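Local structure of alpha-Amylase (Thermotoga maritima, 2B5D) at residues A[142-147]-A[160-165]; A[167-172]-A[515-520]; A[10-15]-A[461-466]. The protein belongs to glycoside hydrolase family 57, with a mainly parallel beta/alpha domain of incomplete-barrel type joined to a largely helical C-terminal part. All coordinates share one frame; numbering follows the deposited sequence.

Interaction 1. Residues A[142-147]-A[160-165]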
ATOM      1  N   CYS A 142     -34.279  11.295   6.299  1.00 43.58           N
ATOM      2  CA  CYS A 142     -32.972  11.668   6.791  1.00 43.00           C
ATOM      3  C   CYS A 142     -32.432  12.737   5.854  1.00 42.12           C
ATOM      4  O   CYS A 142     -32.945  12.889   4.775  1.00 41.75           O
ATOM      5  CB  CYS A 142     -32.078  10.384   6.815  1.00 42.73           C
ATOM      6  SG  CYS A 142     -30.437  10.691   7.425  1.00 45.41           S
ATOM      7  N   ASN A 143     -31.409  13.499   6.232  1.00 41.72           N
ATOM      8  CA  ASN A 143     -30.842  14.405   5.246  1.00 41.40           C
ATOM      9  C   ASN A 143     -30.345  13.654   3.986  1.00 43.23           C
ATOM     10  O   ASN A 143     -30.105  12.415   4.052  1.00 45.18           O
ATOM     11  CB  ASN A 143     -29.794  15.369   5.827  1.00 42.39           C
ATOM     12  CG  ASN A 143     -28.819  14.726   6.800  1.00 42.57           C
ATOM     13  OD1 ASN A 143     -29.199  14.163   7.818  1.00 43.79           O
ATOM     14  ND2 ASN A 143     -27.550  14.933   6.555  1.00 46.68           N
ATOM     15  N   ALA A 144     -30.199  14.348   2.840  1.00 41.76           N
ATOM     16  CA  ALA A 144     -30.295  13.654   1.527  1.00 41.80           C
ATOM     17  C   ALA A 144     -29.185  12.600   1.406  1.00 41.45           C
ATOM     18  O   ALA A 144     -29.349  11.545   0.789  1.00 39.84           O
ATOM     19  CB  ALA A 144     -30.163  14.659   0.361  1.00 42.60           C
ATOM     20  N   THR A 145     -28.045  12.921   1.988  1.00 41.13           N
ATOM     21  CA  THR A 145     -26.905  12.101   1.758  1.00 43.03           C
ATOM     22  C   THR A 145     -26.281  11.589   3.068  1.00 43.80           C
ATOM     23  O   THR A 145     -25.197  11.028   3.025  1.00 45.25           O
ATOM     24  CB  THR A 145     -25.991  12.867   0.780  1.00 41.74           C
ATOM     25  OG1 THR A 145     -25.847  12.108  -0.419  1.00 46.83           O
ATOM     26  CG2 THR A 145     -24.730  13.337   1.315  1.00 37.79           C
ATOM     27  N   HIS A 146     -26.959  11.814   4.213  1.00 42.65           N
ATOM     28  CA  HIS A 146     -26.495  11.370   5.535  1.00 42.33           C
ATOM     29  C   HIS A 146     -25.176  12.073   5.812  1.00 42.32           C
ATOM     30  O   HIS A 146     -24.243  11.507   6.405  1.00 40.57           O
ATOM     31  CB  HIS A 146     -26.353   9.848   5.556  1.00 42.01           C
ATOM     32  CG  HIS A 146     -26.381   9.218   6.917  1.00 44.36           C
ATOM     33  ND1 HIS A 146     -25.235   9.032   7.677  1.00 46.26           N
ATOM     34  CD2 HIS A 146     -27.394   8.642   7.614  1.00 40.20           C
ATOM     35  CE1 HIS A 146     -25.559   8.420   8.803  1.00 46.87           C
ATOM     36  NE2 HIS A 146     -26.860   8.161   8.785  1.00 45.89           N
ATOM     37  N   ALA A 147     -25.081  13.307   5.340  1.00 40.74           N
ATOM     38  CA  ALA A 147     -23.975  14.160   5.742  1.00 40.91           C
ATOM     39  C   ALA A 147     -24.118  14.549   7.211  1.00 41.35           C
ATOM     40  O   ALA A 147     -25.226  14.706   7.720  1.00 42.28           O
ATOM     41  CB  ALA A 147     -23.916  15.456   4.833  1.00 40.31           C
ATOM     42  N   ASN A 160     -29.497  23.104   4.394  1.00 41.37           N
ATOM     43  CA  ASN A 160     -30.945  23.166   4.183  1.00 40.23           C
ATOM     44  C   ASN A 160     -31.307  22.354   2.924  1.00 39.41           C
ATOM     45  O   ASN A 160     -32.355  21.688   2.858  1.00 40.71           O
ATOM     46  CB  ASN A 160     -31.366  24.674   4.154  1.00 40.81           C
ATOM     47  CG  ASN A 160     -32.908  24.902   4.045  1.00 42.11           C
ATOM     48  OD1 ASN A 160     -33.705  24.031   4.351  1.00 45.82           O
ATOM     49  ND2 ASN A 160     -33.301  26.080   3.567  1.00 42.97           N
ATOM     50  N   ALA A 161     -30.435  22.399   1.908  1.00 40.06           N
ATOM     51  CA  ALA A 161     -30.577  21.570   0.703  1.00 39.31           C
ATOM     52  C   ALA A 161     -30.438  20.097   1.013  1.00 40.66           C
ATOM     53  O   ALA A 161     -31.265  19.259   0.521  1.00 42.07           O
ATOM     54  CB  ALA A 161     -29.528  21.969  -0.335  1.00 40.58           C
ATOM     55  N   GLN A 162     -29.429  19.733   1.821  1.00 40.16           N
ATOM     56  CA  GLN A 162     -29.464  18.368   2.416  1.00 41.91           C
ATOM     57  C   GLN A 162     -30.813  17.976   2.969  1.00 42.38           C
ATOM     58  O   GLN A 162     -31.346  16.908   2.637  1.00 44.10           O
ATOM     59  CB  GLN A 162     -28.387  18.162   3.484  1.00 41.61           C
ATOM     60  CG  GLN A 162     -27.014  17.878   2.918  1.00 41.30           C
ATOM     61  CD  GLN A 162     -26.815  16.427   2.508  1.00 47.15           C
ATOM     62  OE1 GLN A 162     -27.374  15.498   3.138  1.00 44.88           O
ATOM     63  NE2 GLN A 162     -25.959  16.206   1.458  1.00 46.35           N
ATOM     64  N   ILE A 163     -31.409  18.839   3.793  1.00 42.74           N
ATOM     65  CA  ILE A 163     -32.768  18.540   4.364  1.00 42.26           C
ATOM     66  C   ILE A 163     -33.868  18.454   3.328  1.00 42.55           C
ATOM     67  O   ILE A 163     -34.628  17.447   3.295  1.00 42.17           O
ATOM     68  CB  ILE A 163     -33.176  19.611   5.437  1.00 43.18           C
ATOM     69  CG1 ILE A 163     -32.271  19.460   6.676  1.00 43.59           C
ATOM     70  CG2 ILE A 163     -34.653  19.481   5.802  1.00 41.88           C
ATOM     71  CD1 ILE A 163     -31.905  20.755   7.306  1.00 47.41           C
ATOM     72  N   THR A 164     -33.992  19.517   2.486  1.00 41.67           N
ATOM     73  CA  THR A 164     -35.069  19.559   1.503  1.00 41.04           C
ATOM     74  C   THR A 164     -35.043  18.450   0.524  1.00 41.41           C
ATOM     75  O   THR A 164     -36.108  17.916   0.129  1.00 42.02           O
ATOM     76  CB  THR A 164     -35.050  20.910   0.664  1.00 43.16           C
ATOM     77  OG1 THR A 164     -35.202  22.014   1.557  1.00 41.31           O
ATOM     78  CG2 THR A 164     -36.133  20.926  -0.331  1.00 39.21           C
ATOM     79  N   VAL A 165     -33.834  18.122   0.046  1.00 42.84           N
ATOM     80  CA  VAL A 165     -33.706  17.021  -0.891  1.00 42.65           C
ATOM     81  C   VAL A 165     -34.161  15.684  -0.295  1.00 43.26           C
ATOM     82  O   VAL A 165     -34.914  14.944  -0.942  1.00 43.63           O
ATOM     83  CB  VAL A 165     -32.318  17.000  -1.593  1.00 44.28           C
ATOM     84  CG1 VAL A 165     -32.156  15.743  -2.480  1.00 40.26           C
ATOM     85  CG2 VAL A 165     -32.159  18.274  -2.476  1.00 43.74           C
TER
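Q162, on helix 156-174, anchors a buried turn at N143, A144 and T145 by polar contacts, in the beta-to-alpha segment that follows strand 137-142. The turn is a type I beta turn from N143 to H146, closed by H146 N to N143 O. Both ends of Q162 are used. Its backbone O takes the amide of A144 in a weak bond (A144 N to Q162 O 2.8 Å, poorly aligned), while its side-chain oxygen reaches into the turn: T145 N to Q162 OE1 is 2.9 Å with an N-H...O angle of 156°. N143 ND2 adds a long, weak bond to Q162 OE1 at 3.5 Å. The Q162 chain bends at its second torsion (chi2 -81°), which carries the amide from the helix surface over to the turn. Its NE2 has a partner of its own, Q460 OE1, so the rotation of the amide is set from two sides.

N143 uses the same nitrogen more firmly within its own segment, bridging the turn to A147 just beyond it: N143 ND2 to A147 O is 2.6 Å, on a carbonyl lone pair and almost in the plane of the N143 amide. The two amide planes, of N143 and Q162, stand 74° apart, so they meet steeply and do not stack. Small apolar groups fill the flanks: A147 CB lies 3.8 Å from Q162 CD, and A144 CB lies 3.6 Å from V165 CG1 one turn further along the helix.

Helix 443-458 packs against the join through F457, which touches A144, Q162 and V165. On another side of the helix, I163 meets L192 and L196 of helix 192-198, and H146 leaves the turn toward H10 on strand 3-11, with its NE2 bonded to H10 NE2.

Interaction 2. Residues A[167-172]-A[515-520]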
ATOM      1  N   VAL A 167     -36.372  15.389   2.174  1.00 46.77           N
ATOM      2  CA  VAL A 167     -37.827  15.523   2.358  1.00 47.21           C
ATOM      3  C   VAL A 167     -38.563  15.223   1.061  1.00 48.31           C
ATOM      4  O   VAL A 167     -39.469  14.376   1.034  1.00 48.25           O
ATOM      5  CB  VAL A 167     -38.200  16.939   2.959  1.00 48.13           C
ATOM      6  CG1 VAL A 167     -39.678  17.189   2.895  1.00 45.68           C
ATOM      7  CG2 VAL A 167     -37.651  17.067   4.458  1.00 45.33           C
ATOM      8  N   LYS A 168     -38.143  15.882  -0.026  1.00 49.63           N
ATOM      9  CA  LYS A 168     -38.734  15.648  -1.347  1.00 50.57           C
ATOM     10  C   LYS A 168     -38.527  14.228  -1.824  1.00 50.75           C
ATOM     11  O   LYS A 168     -39.460  13.609  -2.397  1.00 52.31           O
ATOM     12  CB  LYS A 168     -38.180  16.623  -2.369  1.00 51.78           C
ATOM     13  CG  LYS A 168     -38.699  18.050  -2.234  1.00 55.13           C
ATOM     14  CD  LYS A 168     -38.497  18.829  -3.541  1.00 60.21           C
ATOM     15  CE  LYS A 168     -38.525  20.365  -3.310  1.00 62.88           C
ATOM     16  NZ  LYS A 168     -39.591  20.802  -2.332  1.00 61.83           N
ATOM     17  N   ASN A 169     -37.333  13.678  -1.573  1.00 50.23           N
ATOM     18  CA  ASN A 169     -37.088  12.289  -1.954  1.00 49.54           C
ATOM     19  C   ASN A 169     -38.012  11.274  -1.271  1.00 48.76           C
ATOM     20  O   ASN A 169     -38.524  10.336  -1.909  1.00 48.42           O
ATOM     21  CB  ASN A 169     -35.617  11.893  -1.804  1.00 50.15           C
ATOM     22  CG  ASN A 169     -35.340  10.569  -2.444  1.00 50.08           C
ATOM     23  OD1 ASN A 169     -35.255  10.489  -3.668  1.00 52.02           O
ATOM     24  ND2 ASN A 169     -35.282   9.502  -1.636  1.00 49.81           N
ATOM     25  N   TYR A 170     -38.225  11.477   0.020  1.00 47.77           N
ATOM     26  CA  TYR A 170     -39.215  10.728   0.744  1.00 48.90           C
ATOM     27  C   TYR A 170     -40.619  10.873   0.152  1.00 50.06           C
ATOM     28  O   TYR A 170     -41.336   9.856  -0.026  1.00 50.71           O
ATOM     29  CB  TYR A 170     -39.184  11.133   2.232  1.00 48.32           C
ATOM     30  CG  TYR A 170     -40.154  10.427   3.152  1.00 48.67           C
ATOM     31  CD1 TYR A 170     -39.709   9.483   4.092  1.00 46.77           C
ATOM     32  CD2 TYR A 170     -41.523  10.732   3.123  1.00 50.30           C
ATOM     33  CE1 TYR A 170     -40.596   8.877   4.970  1.00 49.01           C
ATOM     34  CE2 TYR A 170     -42.430  10.117   3.992  1.00 51.00           C
ATOM     35  CZ  TYR A 170     -41.957   9.200   4.926  1.00 51.11           C
ATOM     36  OH  TYR A 170     -42.851   8.601   5.783  1.00 48.83           O
ATOM     37  N   GLU A 171     -41.039  12.116  -0.097  1.00 51.35           N
ATOM     38  CA  GLU A 171     -42.345  12.356  -0.728  1.00 53.58           C
ATOM     39  C   GLU A 171     -42.537  11.542  -2.007  1.00 53.79           C
ATOM     40  O   GLU A 171     -43.584  10.904  -2.187  1.00 54.28           O
ATOM     41  CB  GLU A 171     -42.545  13.831  -1.056  1.00 54.29           C
ATOM     42  CG  GLU A 171     -42.575  14.770   0.146  1.00 58.63           C
ATOM     43  CD  GLU A 171     -43.105  16.144  -0.239  1.00 66.93           C
ATOM     44  OE1 GLU A 171     -44.355  16.246  -0.412  1.00 70.54           O
ATOM     45  OE2 GLU A 171     -42.288  17.110  -0.378  1.00 68.86           O
ATOM     46  N   LYS A 172     -41.524  11.585  -2.886  1.00 53.76           N
ATOM     47  CA  LYS A 172     -41.501  10.843  -4.147  1.00 54.15           C
ATOM     48  C   LYS A 172     -41.752   9.346  -3.965  1.00 54.63           C
ATOM     49  O   LYS A 172     -42.594   8.771  -4.632  1.00 54.45           O
ATOM     50  CB  LYS A 172     -40.180  11.080  -4.872  1.00 54.12           C
ATOM     51  CG  LYS A 172     -39.994  10.225  -6.161  1.00 55.62           C
ATOM     52  CD  LYS A 172     -38.587  10.353  -6.719  1.00 54.79           C
ATOM     53  CE  LYS A 172     -37.660   9.289  -6.129  1.00 54.67           C
ATOM     54  NZ  LYS A 172     -36.293   9.387  -6.768  1.00 55.94           N
ATOM     55  N   PHE A 515     -30.624  11.213  -7.130  1.00 51.43           N
ATOM     56  CA  PHE A 515     -31.919  11.915  -7.055  1.00 48.70           C
ATOM     57  C   PHE A 515     -32.259  12.437  -8.469  1.00 48.60           C
ATOM     58  O   PHE A 515     -31.876  13.554  -8.830  1.00 47.14           O
ATOM     59  CB  PHE A 515     -31.806  13.088  -6.111  1.00 47.37           C
ATOM     60  CG  PHE A 515     -31.256  12.752  -4.763  1.00 45.69           C
ATOM     61  CD1 PHE A 515     -29.999  13.243  -4.367  1.00 45.57           C
ATOM     62  CD2 PHE A 515     -32.020  12.016  -3.841  1.00 45.26           C
ATOM     63  CE1 PHE A 515     -29.484  12.958  -3.052  1.00 43.90           C
ATOM     64  CE2 PHE A 515     -31.528  11.718  -2.567  1.00 45.08           C
ATOM     65  CZ  PHE A 515     -30.254  12.175  -2.174  1.00 44.28           C
ATOM     66  N   PRO A 516     -32.923  11.613  -9.284  1.00 48.30           N
ATOM     67  CA  PRO A 516     -33.284  11.992 -10.656  1.00 49.02           C
ATOM     68  C   PRO A 516     -34.080  13.299 -10.757  1.00 50.00           C
ATOM     69  O   PRO A 516     -33.962  14.031 -11.733  1.00 50.53           O
ATOM     70  CB  PRO A 516     -34.129  10.801 -11.162  1.00 49.13           C
ATOM     71  CG  PRO A 516     -34.430   9.925  -9.930  1.00 48.94           C
ATOM     72  CD  PRO A 516     -33.321  10.237  -8.944  1.00 48.73           C
ATOM     73  N   GLU A 517     -34.885  13.572  -9.741  1.00 50.44           N
ATOM     74  CA  GLU A 517     -35.780  14.718  -9.655  1.00 50.10           C
ATOM     75  C   GLU A 517     -35.125  15.939  -9.059  1.00 50.02           C
ATOM     76  O   GLU A 517     -35.794  16.940  -8.840  1.00 50.34           O
ATOM     77  CB  GLU A 517     -36.890  14.347  -8.698  1.00 51.16           C
ATOM     78  CG  GLU A 517     -36.384  14.390  -7.166  1.00 52.64           C
ATOM     79  CD  GLU A 517     -35.801  13.055  -6.604  1.00 51.09           C
ATOM     80  OE1 GLU A 517     -35.440  12.188  -7.410  1.00 49.43           O
ATOM     81  OE2 GLU A 517     -35.722  12.876  -5.349  1.00 51.96           O
ATOM     82  N   ILE A 518     -33.834  15.880  -8.742  1.00 49.70           N
ATOM     83  CA  ILE A 518     -33.215  17.010  -8.057  1.00 49.70           C
ATOM     84  C   ILE A 518     -33.290  18.298  -8.916  1.00 50.04           C
ATOM     85  O   ILE A 518     -33.456  18.254 -10.152  1.00 51.02           O
ATOM     86  CB  ILE A 518     -31.748  16.666  -7.620  1.00 49.57           C
ATOM     87  CG1 ILE A 518     -31.312  17.445  -6.367  1.00 49.29           C
ATOM     88  CG2 ILE A 518     -30.765  16.867  -8.759  1.00 48.34           C
ATOM     89  CD1 ILE A 518     -29.877  17.108  -5.875  1.00 50.33           C
ATOM     90  N   ASN A 519     -33.128  19.440  -8.272  1.00 48.98           N
ATOM     91  CA  ASN A 519     -33.092  20.679  -8.969  1.00 48.13           C
ATOM     92  C   ASN A 519     -32.040  21.534  -8.354  1.00 47.54           C
ATOM     93  O   ASN A 519     -32.199  21.923  -7.245  1.00 47.81           O
ATOM     94  CB  ASN A 519     -34.426  21.409  -8.776  1.00 48.56           C
ATOM     95  CG  ASN A 519     -34.540  22.679  -9.657  1.00 49.12           C
ATOM     96  OD1 ASN A 519     -33.597  23.505  -9.771  1.00 46.97           O
ATOM     97  ND2 ASN A 519     -35.705  22.847 -10.235  1.00 46.58           N
ATOM     98  N   PHE A 520     -31.017  21.910  -9.097  1.00 47.87           N
ATOM     99  CA  PHE A 520     -29.855  22.592  -8.538  1.00 48.15           C
ATOM    100  C   PHE A 520     -30.241  23.863  -7.868  1.00 48.82           C
ATOM    101  O   PHE A 520     -29.436  24.433  -7.133  1.00 49.14           O
ATOM    102  CB  PHE A 520     -28.819  22.895  -9.645  1.00 48.05           C
ATOM    103  CG  PHE A 520     -29.243  24.005 -10.611  1.00 46.87           C
ATOM    104  CD1 PHE A 520     -28.856  25.325 -10.388  1.00 43.95           C
ATOM    105  CD2 PHE A 520     -30.049  23.714 -11.731  1.00 44.98           C
ATOM    106  CE1 PHE A 520     -29.273  26.349 -11.256  1.00 45.44           C
ATOM    107  CE2 PHE A 520     -30.456  24.722 -12.603  1.00 42.12           C
ATOM    108  CZ  PHE A 520     -30.068  26.039 -12.353  1.00 44.68           C
TER
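The ring of F515 presents its edge to N169: N169 CG lies in the ring plane, 3.9 Å from F515 CD2, and the amide plane stands 75° from the ring. No atom of segment 167-172 is found over either face of F515; elsewhere in the chain the ring touches A144 and P59. The carboxylate of E517, by contrast, lies almost coplanar with the N169 amide, 16° apart, its OE2 3.7 Å from N169 CB. The N169 side chain thus meets both an aromatic edge and a carboxylate, which reach it from neighbouring directions.

The charged part of the contact lies one helical turn onward. K172 NZ forms a salt bridge with E517 OE1 at 3.0 Å, approaching from above the carboxylate plane and not within it. Two bends let these long chains meet: K172 turns at its third torsion (chi3 90°), and E517 bends at its second. The aliphatic part of the lysine also touches the carboxylate, K172 CD lying 3.7 Å from E517 OE1, while P516 CG comes within 3.7 Å of K172 NZ. On the other side of the contact, F515 to I518 form a type I beta turn, closed by I518 N to F515 O at 3.0 Å, which places P516 and E517 at its two central positions.

K172 NZ also forms a salt bridge with E63 of helix 59-66, its stronger partner. One lysine therefore serves two carboxylates from different parts of the chain, and its positive charge probably offsets their mutual repulsion at this partly exposed junction of helix 156-174 with the C-terminal loop.

Interaction 3. Residues A[10-15]-A[461-466]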
ATOM      1  N   HIS A  10     -32.676   2.745  12.836  1.00 46.96           N
ATOM      2  CA  HIS A  10     -32.035   3.499  11.767  1.00 47.17           C
ATOM      3  C   HIS A  10     -31.526   2.572  10.621  1.00 47.51           C
ATOM      4  O   HIS A  10     -30.545   1.795  10.795  1.00 46.97           O
ATOM      5  CB  HIS A  10     -30.866   4.312  12.336  1.00 46.71           C
ATOM      6  CG  HIS A  10     -30.151   5.129  11.318  1.00 46.52           C
ATOM      7  ND1 HIS A  10     -30.815   5.907  10.388  1.00 47.65           N
ATOM      8  CD2 HIS A  10     -28.828   5.342  11.111  1.00 47.54           C
ATOM      9  CE1 HIS A  10     -29.929   6.533   9.634  1.00 47.67           C
ATOM     10  NE2 HIS A  10     -28.717   6.229  10.071  1.00 48.23           N
ATOM     11  N   ALA A  11     -32.213   2.655   9.481  1.00 46.88           N
ATOM     12  CA  ALA A  11     -31.925   1.873   8.262  1.00 46.91           C
ATOM     13  C   ALA A  11     -31.278   2.753   7.195  1.00 47.37           C
ATOM     14  O   ALA A  11     -31.929   3.577   6.510  1.00 47.13           O
ATOM     15  CB  ALA A  11     -33.201   1.193   7.708  1.00 44.33           C
ATOM     16  N   HIS A  12     -29.970   2.604   7.093  1.00 48.19           N
ATOM     17  CA  HIS A  12     -29.190   3.382   6.159  1.00 47.88           C
ATOM     18  C   HIS A  12     -28.101   2.546   5.492  1.00 48.52           C
ATOM     19  O   HIS A  12     -27.465   1.720   6.149  1.00 50.06           O
ATOM     20  CB  HIS A  12     -28.510   4.527   6.907  1.00 46.90           C
ATOM     21  CG  HIS A  12     -27.616   5.345   6.034  1.00 46.08           C
ATOM     22  ND1 HIS A  12     -26.252   5.422   6.217  1.00 45.26           N
ATOM     23  CD2 HIS A  12     -27.890   6.084   4.930  1.00 42.53           C
ATOM     24  CE1 HIS A  12     -25.730   6.214   5.294  1.00 41.89           C
ATOM     25  NE2 HIS A  12     -26.705   6.638   4.509  1.00 43.40           N
ATOM     26  N   LEU A  13     -27.892   2.763   4.199  1.00 48.67           N
ATOM     27  CA  LEU A  13     -26.660   2.390   3.512  1.00 48.73           C
ATOM     28  C   LEU A  13     -26.247   3.522   2.596  1.00 48.43           C
ATOM     29  O   LEU A  13     -27.126   4.223   2.054  1.00 47.19           O
ATOM     30  CB  LEU A  13     -26.819   1.074   2.735  1.00 50.06           C
ATOM     31  CG  LEU A  13     -26.951  -0.182   3.631  1.00 52.25           C
ATOM     32  CD1 LEU A  13     -27.443  -1.418   2.876  1.00 53.36           C
ATOM     33  CD2 LEU A  13     -25.608  -0.436   4.336  1.00 52.44           C
ATOM     34  N   PRO A  14     -24.917   3.737   2.454  1.00 48.52           N
ATOM     35  CA  PRO A  14     -24.393   4.711   1.486  1.00 48.81           C
ATOM     36  C   PRO A  14     -24.858   4.378   0.043  1.00 49.77           C
ATOM     37  O   PRO A  14     -25.225   3.220  -0.272  1.00 49.49           O
ATOM     38  CB  PRO A  14     -22.886   4.589   1.611  1.00 49.42           C
ATOM     39  CG  PRO A  14     -22.627   3.263   2.463  1.00 48.99           C
ATOM     40  CD  PRO A  14     -23.862   3.020   3.217  1.00 48.34           C
ATOM     41  N   TYR A  15     -24.956   5.395  -0.807  1.00 50.02           N
ATOM     42  CA  TYR A  15     -25.302   5.134  -2.211  1.00 50.77           C
ATOM     43  C   TYR A  15     -24.044   4.545  -2.850  1.00 51.94           C
ATOM     44  O   TYR A  15     -23.009   5.199  -2.946  1.00 51.69           O
ATOM     45  CB  TYR A  15     -25.717   6.428  -2.934  1.00 50.31           C
ATOM     46  CG  TYR A  15     -26.191   6.242  -4.355  1.00 49.63           C
ATOM     47  CD1 TYR A  15     -25.367   6.591  -5.422  1.00 50.19           C
ATOM     48  CD2 TYR A  15     -27.466   5.738  -4.642  1.00 48.69           C
ATOM     49  CE1 TYR A  15     -25.779   6.432  -6.721  1.00 47.86           C
ATOM     50  CE2 TYR A  15     -27.896   5.580  -5.977  1.00 46.22           C
ATOM     51  CZ  TYR A  15     -27.029   5.923  -6.985  1.00 48.41           C
ATOM     52  OH  TYR A  15     -27.393   5.788  -8.295  1.00 52.22           O
ATOM     53  N   SER A 461     -21.424  12.377   2.127  1.00 50.95           N
ATOM     54  CA  SER A 461     -21.726  11.177   2.898  1.00 55.00           C
ATOM     55  C   SER A 461     -20.791  11.007   4.101  1.00 56.97           C
ATOM     56  O   SER A 461     -19.559  11.017   3.941  1.00 55.82           O
ATOM     57  CB  SER A 461     -21.637   9.940   2.022  1.00 55.44           C
ATOM     58  OG  SER A 461     -22.464  10.071   0.879  1.00 59.56           O
ATOM     59  N   SER A 462     -21.390  10.877   5.295  1.00 59.85           N
ATOM     60  CA  SER A 462     -20.635  10.767   6.558  1.00 63.99           C
ATOM     61  C   SER A 462     -19.903   9.417   6.607  1.00 66.29           C
ATOM     62  O   SER A 462     -18.772   9.306   7.116  1.00 67.57           O
ATOM     63  CB  SER A 462     -21.551  10.896   7.777  1.00 62.76           C
ATOM     64  OG  SER A 462     -22.464   9.815   7.743  1.00 63.81           O
ATOM     65  N   ASP A 463     -20.602   8.406   6.109  1.00 68.66           N
ATOM     66  CA  ASP A 463     -20.038   7.125   5.685  1.00 71.07           C
ATOM     67  C   ASP A 463     -18.602   7.151   5.152  1.00 73.18           C
ATOM     68  O   ASP A 463     -17.803   6.287   5.550  1.00 73.37           O
ATOM     69  CB  ASP A 463     -20.953   6.508   4.615  1.00 70.65           C
ATOM     70  CG  ASP A 463     -22.407   6.545   5.025  1.00 69.14           C
ATOM     71  OD1 ASP A 463     -22.818   5.662   5.791  1.00 65.71           O
ATOM     72  OD2 ASP A 463     -23.129   7.468   4.593  1.00 67.35           O
ATOM     73  N   TRP A 464     -18.279   8.094   4.253  1.00 75.38           N
ATOM     74  CA  TRP A 464     -16.898   8.212   3.735  1.00 77.91           C
ATOM     75  C   TRP A 464     -15.926   8.978   4.635  1.00 80.04           C
ATOM     76  O   TRP A 464     -14.805   9.271   4.194  1.00 80.54           O
ATOM     77  CB  TRP A 464     -16.807   8.884   2.355  1.00 77.20           C
ATOM     78  CG  TRP A 464     -17.862   8.629   1.336  1.00 76.82           C
ATOM     79  CD1 TRP A 464     -18.421   9.568   0.489  1.00 75.71           C
ATOM     80  CD2 TRP A 464     -18.474   7.371   1.006  1.00 76.75           C
ATOM     81  NE1 TRP A 464     -19.355   8.969  -0.322  1.00 75.69           N
ATOM     82  CE2 TRP A 464     -19.411   7.625  -0.031  1.00 75.98           C
ATOM     83  CE3 TRP A 464     -18.324   6.052   1.487  1.00 76.71           C
ATOM     84  CZ2 TRP A 464     -20.189   6.612  -0.599  1.00 75.87           C
ATOM     85  CZ3 TRP A 464     -19.100   5.051   0.933  1.00 76.16           C
ATOM     86  CH2 TRP A 464     -20.021   5.336  -0.113  1.00 77.06           C
ATOM     87  N   ALA A 465     -16.327   9.311   5.866  1.00 82.86           N
ATOM     88  CA  ALA A 465     -15.581  10.309   6.666  1.00 85.62           C
ATOM     89  C   ALA A 465     -15.161   9.826   8.060  1.00 87.64           C
ATOM     90  O   ALA A 465     -14.007   9.987   8.471  1.00 87.74           O
ATOM     91  CB  ALA A 465     -16.383  11.636   6.754  1.00 85.10           C
ATOM     92  N   PHE A 466     -16.128   9.274   8.782  1.00 90.06           N
ATOM     93  CA  PHE A 466     -15.926   8.640  10.079  1.00 93.26           C
ATOM     94  C   PHE A 466     -17.053   7.633  10.091  1.00 95.52           C
ATOM     95  O   PHE A 466     -18.065   7.811  10.795  1.00 95.79           O
TER
HETATM   96  O   HOH W   1     -24.879   8.348   2.656  1.00 42.81           O
HETATM   97  O   HOH W   2     -24.437   8.250   0.282  1.00 46.22           O
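H12 and D463 reach each other from opposite directions: the imidazole is carried out anti to the backbone nitrogen (chi1 177°), and the carboxylate of D463 swings beside its own backbone N (chi1 -48°). They meet edge on, the ring and carboxylate planes 28° apart. H12 CE1 sits between the two oxygens, 3.0 Å from D463 OD1 and 3.0 Å from D463 OD2, so the ring carbon and not a nitrogen faces the acid directly. The link to a nitrogen runs through a water in the plane of the ring: it lies 3.1 Å from H12 NE2 and donates to D463 OD2 at 2.8 Å.

Next to this polar pair, P14 makes the apolar part. P14 CB reaches W464 CH2 at 3.4 Å, an oblique approach to the indole, while the proline nitrogen lies over one face of the H12 ring. Y15 O comes to the indole at its edge, in plane. One face of W464 is covered from within its own segment by S461 CB and D463 CB. A second water joins the backbone of Y15 to the S461 hydroxyl, accepting from Y15 N at 3.1 Å and hydrogen-bonding S461 OG at 2.8 Å.

The contact ties the C-terminal end of strand 3-11 and the loop after it to the loop between helices 443-458 and 473-496. H12 also stacks with H146, and M468 touches both H12 and D463. No direct hydrogen bond crosses between the two segments; the polar groups are joined by two waters, and the direct contacts are C-H against carboxylate and proline against indole. Such water-mediated chemistry suggests that the relative position of the loops depends partly on bound solvent as well as on the fit of P14 against W464.

Interactions 1 and 3 are buried, whereas interaction 2 lies further out and is partly exposed. Their chemistry differs as well: amide and backbone bonds in interaction 1, water-mediated polar contacts in interaction 3, and a salt bridge toward the surface in interaction 2. Interactions 1 and 2 share helix 156-174 and touch directly, F515 packing on A144 and V165, with centres about 10 Å apart. Interaction 3 meets interaction 1 through H146, whose ND1 probably bonds to S462 OG. Interactions 2 and 3 do not touch, the nearest atoms being about 6 Å apart, yet both join the N-terminal beta/alpha part to C-terminal loops.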